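Long-range contacts in putative sporulation-specific glycosylase ydhD (PDB 3CZ8), which probably hydrolyses glycosidic bonds in polysaccharides during sporulation, through the family 18 glycosyl hydrolase domain that this chain contains: residues V15-D20 with R299-G304; L53-A58 with R110-V115; T97-N102 with T131-Q136. The protein carries 1 engineered substitution. One frame throughout, in Å; residues are numbered along the deposited sequence.

In the fold
All three contacts lie in the single glycosyl hydrolase family 18 domain, whose fold is a TIM barrel. Contact 1 pairs strand 9-17 with strand 302-310, joining the two ends of the chain and closing the sheet. The other two contacts are nested inside that long loop. Contact 2 reaches the same sheet through strand 114-118, its centre about 24 Å from that of contact 1. Contact 3 packs helix 93-110 against helix 127-143, which precede and follow that strand. The segments of contacts 2 and 3 alternate along the chain, their centres about 20 Å apart, so the two tie overlapping lengths of chain together without touching (nearest atoms about 7 Å).

Contact 1. Residues V15-D20 with R299-G304; sequences VLRNPD and RLQAIG
Leu16 N donates to Ile303 O at 2.7 Å, the shortest polar bond of this contact, and Ile303 N returns a bond of 3.0 Å to Leu16 O. The two bonds run in opposite directions between the same residues, which defines an antiparallel hydrogen-bonded pair. Their side chains share one face of the sheet, Leu16 CD1 resting 3.9 Å from Ile303 CG2. Val15 CG1 meets Ala302 CB at 3.5 Å, tighter than usual for two carbons; with CG1 anti to the backbone N (chi1 172°) this branch is the one turned to the alanine.

Past the strand end, Asn18 takes over the pairing. Its backbone N bonds Gln301 O, and its ND2 bonds Leu300 O at 2.9 Å, a nearly straight bond (170°) that lies in both the carbonyl plane and the Asn18 amide plane. Asp20 N reaches Asn18 OD1 at 3.2 Å from above the plane of the side-chain carbonyl, forming an Asx turn. Arg17 NE makes a weak bond to Gln301 OE1 at 3.3 Å, guanidinium and amide crossing obliquely with their planes 66° apart, while Gln301 NE2 is held by Arg215 O. With both ends of its amide engaged, the Asn18 side chain is probably held against turning, and it extends the contact between the two chain ends by one residue beyond the last strand pair.

Contact 2. Residues L53-A58 with R110-V115; sequences LNDAAA and RGYGGV
At the entry to helix 56-64, on the outside of the barrel wall, Asp55 spreads its carboxylate between Tyr112 and Arg110. Tyr112 OH donates to Asp55 OD1 at 2.6 Å, arriving on the anti side of that oxygen and 23° out of the carboxylate plane; the oxygen in turn lies at the edge of the ring, near its plane. Tyr41 OH, from strand 35-42, bonds the same OD1, which is therefore gripped by two phenols. The second oxygen, OD2, forms a salt bridge with Arg110 NH2 at 3.0 Å. With a guanidinium on one oxygen and two hydroxyls on the other, Asp55 is probably kept in its charged form.

Arg110 and Tyr112 flank the turn by which helix 93-110 gives way to strand 114-118, one of the parallel strands of the TIM barrel. Gly111, between them, leaves helical geometry with positive phi (87°), and its carbonyl is bonded by Trp63 NE1 of helix 56-64. The arginine doubles back through bends at chi2 and chi3, which lays CD 3.4 Å from Asp55 OD2 and brings NH2 within 3.5 Å of Ala56 CA. Ala56 CB also touches this nitrogen, at 3.6 Å. The buried Tyr112 ring is packed among Ile38, Ile59, Ala71 and Val107, leaving its hydroxyl to meet the acid.

Contact 3. Residues T97-N102 with T131-Q136; sequences TNLVNN and TGFLRQ
Phe133 sets the CE1-CZ side of its ring against Leu99 and Val100. Leu99 CD2 lies 3.7 Å from Phe133 CZ, the two side chains crossing at about a right angle, while Val100 CG2 comes within 3.8 Å of Phe133 CE1 as those side chains slide past each other in opposite directions. Both methyls approach the ring obliquely. The phenyl has CG anti to the backbone N (chi1 160°), which swings the ring from the flank of its own helix over to Leu99 and Val100. Leu90 of helix 83-90 touches the ring as well. Without the ring, an alanine here would probably leave a gap between the helices and set Leu99 and Val100 free to shift.

These segments belong to helices 93-110 and 127-143 in the outer helical layer of the barrel; their short axes pass 10.1 Å apart at 38°, both running in broadly the same sense. About one turn beyond the ring, the extended side chain of Gln136 crosses Val100 at a slant, Gln136 CD lying 4.1 Å from Val100 CG2, and Val100 CG1 is 3.8 Å from the backbone oxygen Gln136 O. The amide ends beside Thr97. There a water molecule joins the two residues: it donates to Thr97 OG1 at 2.7 Å and accepts from Gln136 NE2 at 2.9 Å. Thr97 OG1 is also bonded to Pro93 O, one turn earlier in its own helix. The interface thus has an apolar centre around Phe133 and a polar side where one water bridges the helices, linking Thr97 OG1 and Gln136 NE2 where no direct bond joins the two side chains.

Contact 1. Residues V15-D20 with R299-G304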
# COMPACT_ATOMS: atom_id res chain seq x y z
N VAL A 15 2.62 12.39 -9.41
CA VAL A 15 3.50 12.70 -10.53
C VAL A 15 4.91 13.06 -10.06
O VAL A 15 5.09 13.92 -9.19
CB VAL A 15 2.86 13.82 -11.40
CG1 VAL A 15 3.81 14.31 -12.47
CG2 VAL A 15 1.58 13.31 -12.06
N LEU A 16 5.90 12.36 -10.62
CA LEU A 16 7.32 12.57 -10.33
C LEU A 16 7.98 13.17 -11.57
O LEU A 16 8.37 12.43 -12.47
CB LEU A 16 8.01 11.25 -9.99
CG LEU A 16 7.56 10.54 -8.71
CD1 LEU A 16 7.48 9.05 -8.92
CD2 LEU A 16 8.49 10.89 -7.55
N ARG A 17 8.09 14.50 -11.60
CA ARG A 17 8.55 15.21 -12.79
C ARG A 17 9.95 14.80 -13.26
O ARG A 17 10.83 14.53 -12.44
CB ARG A 17 8.47 16.73 -12.58
CG ARG A 17 8.83 17.53 -13.83
CD ARG A 17 8.85 19.02 -13.61
NE ARG A 17 7.67 19.64 -14.20
CZ ARG A 17 7.57 20.92 -14.51
NH1 ARG A 17 8.58 21.75 -14.28
NH2 ARG A 17 6.44 21.38 -15.05
N ASN A 18 10.11 14.71 -14.58
CA ASN A 18 11.41 14.70 -15.25
C ASN A 18 12.27 15.84 -14.69
O ASN A 18 11.92 17.02 -14.86
CB ASN A 18 11.18 14.90 -16.76
CG ASN A 18 12.44 14.73 -17.60
OD1 ASN A 18 13.56 14.74 -17.10
ND2 ASN A 18 12.25 14.58 -18.90
N PRO A 19 13.38 15.49 -14.00
CA PRO A 19 14.25 16.48 -13.32
C PRO A 19 14.94 17.47 -14.27
O PRO A 19 15.32 18.56 -13.84
CB PRO A 19 15.29 15.60 -12.61
CG PRO A 19 15.30 14.33 -13.38
CD PRO A 19 13.89 14.12 -13.83
N ASP A 20 15.07 17.08 -15.53
CA ASP A 20 15.64 17.93 -16.58
C ASP A 20 14.77 19.14 -16.96
O ASP A 20 15.24 20.05 -17.65
CB ASP A 20 15.93 17.09 -17.83
CG ASP A 20 16.94 15.98 -17.57
OD1 ASP A 20 17.16 15.15 -18.47
OD2 ASP A 20 17.51 15.95 -16.46
N ARG A 299 12.42 13.09 -23.64
CA ARG A 299 11.98 14.41 -23.16
C ARG A 299 10.52 14.44 -22.72
O ARG A 299 9.80 15.42 -22.96
CB ARG A 299 12.28 15.49 -24.20
CG ARG A 299 13.68 16.09 -24.12
CD ARG A 299 13.87 17.16 -25.19
NE ARG A 299 14.46 18.38 -24.63
CZ ARG A 299 13.77 19.39 -24.13
NH1 ARG A 299 14.39 20.45 -23.64
NH2 ARG A 299 12.44 19.36 -24.13
N LEU A 300 10.08 13.37 -22.06
CA LEU A 300 8.70 13.26 -21.58
C LEU A 300 8.50 14.06 -20.29
O LEU A 300 9.47 14.47 -19.66
CB LEU A 300 8.35 11.78 -21.36
CG LEU A 300 7.67 10.98 -22.48
CD1 LEU A 300 7.90 11.50 -23.91
CD2 LEU A 300 8.01 9.51 -22.36
N GLN A 301 7.24 14.27 -19.91
CA GLN A 301 6.90 15.12 -18.75
C GLN A 301 7.31 14.54 -17.40
O GLN A 301 7.91 15.25 -16.59
CB GLN A 301 5.41 15.45 -18.74
CG GLN A 301 4.91 16.25 -17.52
CD GLN A 301 5.43 17.69 -17.47
OE1 GLN A 301 5.62 18.25 -16.39
NE2 GLN A 301 5.65 18.30 -18.63
N ALA A 302 6.99 13.27 -17.16
CA ALA A 302 7.11 12.68 -15.83
C ALA A 302 7.00 11.17 -15.80
O ALA A 302 6.54 10.53 -16.75
CB ALA A 302 6.07 13.28 -14.90
N ILE A 303 7.44 10.62 -14.67
CA ILE A 303 7.10 9.27 -14.22
C ILE A 303 5.90 9.45 -13.27
O ILE A 303 5.84 10.41 -12.51
CB ILE A 303 8.33 8.61 -13.52
CG1 ILE A 303 9.31 8.03 -14.56
CG2 ILE A 303 7.94 7.58 -12.46
CD1 ILE A 303 8.93 6.67 -15.13
N GLY A 304 4.92 8.55 -13.37
CA GLY A 304 3.80 8.52 -12.41
C GLY A 304 3.84 7.26 -11.56
O GLY A 304 4.19 6.19 -12.05

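Contact 2. Residues L53-A58 with R110-V115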
# COMPACT_ATOMS: atom_id res chain seq x y z
N LEU A 53 -16.87 11.37 -1.08
CA LEU A 53 -15.69 10.95 -0.33
C LEU A 53 -15.44 11.83 0.88
O LEU A 53 -15.89 12.97 0.94
CB LEU A 53 -14.44 10.98 -1.22
CG LEU A 53 -14.24 10.04 -2.40
CD1 LEU A 53 -12.88 10.34 -2.99
CD2 LEU A 53 -14.34 8.58 -1.99
N ASN A 54 -14.71 11.28 1.84
CA ASN A 54 -14.15 12.06 2.93
C ASN A 54 -12.81 12.62 2.47
O ASN A 54 -11.76 12.17 2.91
CB ASN A 54 -14.01 11.21 4.19
CG ASN A 54 -13.80 12.04 5.44
OD1 ASN A 54 -14.47 13.05 5.65
ND2 ASN A 54 -12.87 11.61 6.29
N ASP A 55 -12.88 13.60 1.57
CA ASP A 55 -11.69 14.09 0.87
C ASP A 55 -11.23 15.48 1.30
O ASP A 55 -10.12 15.90 0.96
CB ASP A 55 -11.89 14.02 -0.65
CG ASP A 55 -13.13 14.78 -1.15
OD1 ASP A 55 -13.36 14.77 -2.38
OD2 ASP A 55 -13.87 15.39 -0.34
N ALA A 56 -12.09 16.18 2.05
CA ALA A 56 -11.86 17.56 2.47
C ALA A 56 -10.51 17.80 3.14
O ALA A 56 -9.84 18.79 2.87
CB ALA A 56 -13.00 18.04 3.37
N ALA A 57 -10.11 16.87 4.01
CA ALA A 57 -8.82 16.93 4.68
C ALA A 57 -7.67 16.71 3.71
O ALA A 57 -6.66 17.40 3.77
CB ALA A 57 -8.76 15.93 5.84
N ALA A 58 -7.84 15.74 2.80
CA ALA A 58 -6.81 15.39 1.81
C ALA A 58 -6.58 16.48 0.76
O ALA A 58 -5.44 16.72 0.36
CB ALA A 58 -7.16 14.06 1.14
N ARG A 110 -15.82 21.09 -3.97
CA ARG A 110 -14.84 20.41 -3.11
C ARG A 110 -13.45 21.05 -3.14
O ARG A 110 -12.64 20.82 -2.24
CB ARG A 110 -14.76 18.92 -3.45
CG ARG A 110 -16.07 18.15 -3.24
CD ARG A 110 -16.11 17.42 -1.90
NE ARG A 110 -16.38 18.32 -0.77
CZ ARG A 110 -15.46 18.75 0.09
NH1 ARG A 110 -15.81 19.56 1.08
NH2 ARG A 110 -14.19 18.39 -0.04
N GLY A 111 -13.16 21.84 -4.17
CA GLY A 111 -11.90 22.58 -4.24
C GLY A 111 -10.72 21.84 -4.85
O GLY A 111 -9.56 22.10 -4.51
N TYR A 112 -11.01 20.92 -5.77
CA TYR A 112 -9.96 20.23 -6.52
C TYR A 112 -9.36 21.17 -7.56
O TYR A 112 -10.01 22.12 -7.99
CB TYR A 112 -10.52 19.00 -7.22
CG TYR A 112 -10.73 17.79 -6.33
CD1 TYR A 112 -9.65 17.02 -5.91
CD2 TYR A 112 -12.01 17.40 -5.94
CE1 TYR A 112 -9.83 15.89 -5.11
CE2 TYR A 112 -12.21 16.28 -5.15
CZ TYR A 112 -11.11 15.53 -4.74
OH TYR A 112 -11.28 14.42 -3.95
N GLY A 113 -8.11 20.91 -7.95
CA GLY A 113 -7.47 21.67 -9.02
C GLY A 113 -7.69 21.11 -10.42
O GLY A 113 -7.16 21.64 -11.39
N GLY A 114 -8.48 20.04 -10.51
CA GLY A 114 -8.73 19.37 -11.78
C GLY A 114 -9.18 17.94 -11.60
O GLY A 114 -9.57 17.54 -10.50
N VAL A 115 -9.17 17.17 -12.69
CA VAL A 115 -9.55 15.76 -12.62
C VAL A 115 -8.58 14.80 -13.29
O VAL A 115 -7.68 15.20 -14.04
CB VAL A 115 -10.97 15.47 -13.22
CG1 VAL A 115 -12.06 16.09 -12.38
CG2 VAL A 115 -11.05 15.92 -14.66

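Contact 3. Residues T97-N102 with T131-Q136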
# COMPACT_ATOMS: atom_id res chain seq x y z
N THR A 97 -23.55 15.25 -20.84
CA THR A 97 -23.67 16.66 -20.45
C THR A 97 -23.87 16.76 -18.94
O THR A 97 -23.23 17.58 -18.28
CB THR A 97 -24.84 17.36 -21.19
OG1 THR A 97 -24.56 17.41 -22.59
CG2 THR A 97 -25.05 18.78 -20.70
N ASN A 98 -24.75 15.90 -18.41
CA ASN A 98 -24.97 15.80 -16.97
C ASN A 98 -23.68 15.46 -16.23
O ASN A 98 -23.39 16.08 -15.20
CB ASN A 98 -26.06 14.76 -16.66
CG ASN A 98 -26.31 14.60 -15.17
OD1 ASN A 98 -26.26 15.56 -14.41
ND2 ASN A 98 -26.60 13.37 -14.75
N LEU A 99 -22.91 14.52 -16.76
CA LEU A 99 -21.61 14.14 -16.19
C LEU A 99 -20.59 15.28 -16.23
O LEU A 99 -19.90 15.53 -15.24
CB LEU A 99 -21.06 12.86 -16.85
CG LEU A 99 -19.73 12.30 -16.32
CD1 LEU A 99 -19.76 12.07 -14.82
CD2 LEU A 99 -19.35 11.02 -17.03
N VAL A 100 -20.52 15.98 -17.37
CA VAL A 100 -19.64 17.14 -17.53
C VAL A 100 -19.95 18.24 -16.49
O VAL A 100 -19.03 18.77 -15.85
CB VAL A 100 -19.68 17.69 -19.00
CG1 VAL A 100 -19.16 19.12 -19.08
CG2 VAL A 100 -18.86 16.80 -19.92
N ASN A 101 -21.23 18.54 -16.31
CA ASN A 101 -21.67 19.52 -15.32
C ASN A 101 -21.41 19.08 -13.88
O ASN A 101 -20.96 19.88 -13.06
CB ASN A 101 -23.15 19.89 -15.51
CG ASN A 101 -23.40 20.71 -16.77
OD1 ASN A 101 -22.59 21.56 -17.14
ND2 ASN A 101 -24.52 20.45 -17.43
N ASN A 102 -21.69 17.80 -13.59
CA ASN A 102 -21.44 17.22 -12.27
C ASN A 102 -19.97 17.20 -11.87
O ASN A 102 -19.64 17.44 -10.71
CB ASN A 102 -22.01 15.81 -12.17
CG ASN A 102 -23.52 15.81 -12.12
OD1 ASN A 102 -24.16 16.79 -11.72
ND2 ASN A 102 -24.11 14.70 -12.54
N THR A 131 -13.77 10.54 -26.97
CA THR A 131 -13.03 11.74 -27.35
C THR A 131 -13.91 13.00 -27.28
O THR A 131 -13.48 14.02 -26.74
CB THR A 131 -12.41 11.59 -28.75
OG1 THR A 131 -11.65 10.38 -28.80
CG2 THR A 131 -11.49 12.77 -29.09
N GLY A 132 -15.12 12.89 -27.81
CA GLY A 132 -16.11 13.97 -27.79
C GLY A 132 -16.51 14.38 -26.38
O GLY A 132 -16.61 15.58 -26.09
N PHE A 133 -16.72 13.39 -25.51
CA PHE A 133 -17.01 13.64 -24.10
C PHE A 133 -15.87 14.41 -23.43
O PHE A 133 -16.10 15.33 -22.64
CB PHE A 133 -17.29 12.32 -23.36
CG PHE A 133 -17.13 12.42 -21.87
CD1 PHE A 133 -18.10 13.04 -21.09
CD2 PHE A 133 -15.99 11.90 -21.24
CE1 PHE A 133 -17.94 13.15 -19.71
CE2 PHE A 133 -15.83 12.01 -19.86
CZ PHE A 133 -16.80 12.63 -19.10
N LEU A 134 -14.63 14.01 -23.74
CA LEU A 134 -13.44 14.63 -23.18
C LEU A 134 -13.20 16.04 -23.71
O LEU A 134 -12.67 16.88 -22.98
CB LEU A 134 -12.21 13.75 -23.43
CG LEU A 134 -12.15 12.41 -22.69
CD1 LEU A 134 -11.05 11.59 -23.29
CD2 LEU A 134 -11.95 12.55 -21.18
N ARG A 135 -13.59 16.29 -24.96
CA ARG A 135 -13.61 17.64 -25.52
C ARG A 135 -14.64 18.52 -24.81
O ARG A 135 -14.36 19.68 -24.51
CB ARG A 135 -13.88 17.61 -27.04
CG ARG A 135 -14.15 19.00 -27.66
CD ARG A 135 -14.04 19.00 -29.17
NE ARG A 135 -12.67 19.22 -29.63
CZ ARG A 135 -11.92 18.32 -30.24
NH1 ARG A 135 -10.68 18.62 -30.60
NH2 ARG A 135 -12.40 17.10 -30.49
N GLN A 136 -15.81 17.96 -24.53
CA GLN A 136 -16.86 18.70 -23.85
C GLN A 136 -16.44 19.00 -22.41
O GLN A 136 -16.75 20.05 -21.86
CB GLN A 136 -18.18 17.92 -23.88
CG GLN A 136 -19.41 18.83 -23.84
CD GLN A 136 -20.68 18.13 -23.39
OE1 GLN A 136 -21.39 18.62 -22.51
NE2 GLN A 136 -20.99 16.98 -23.99
O HOH W 1 -23.66 15.90 -24.61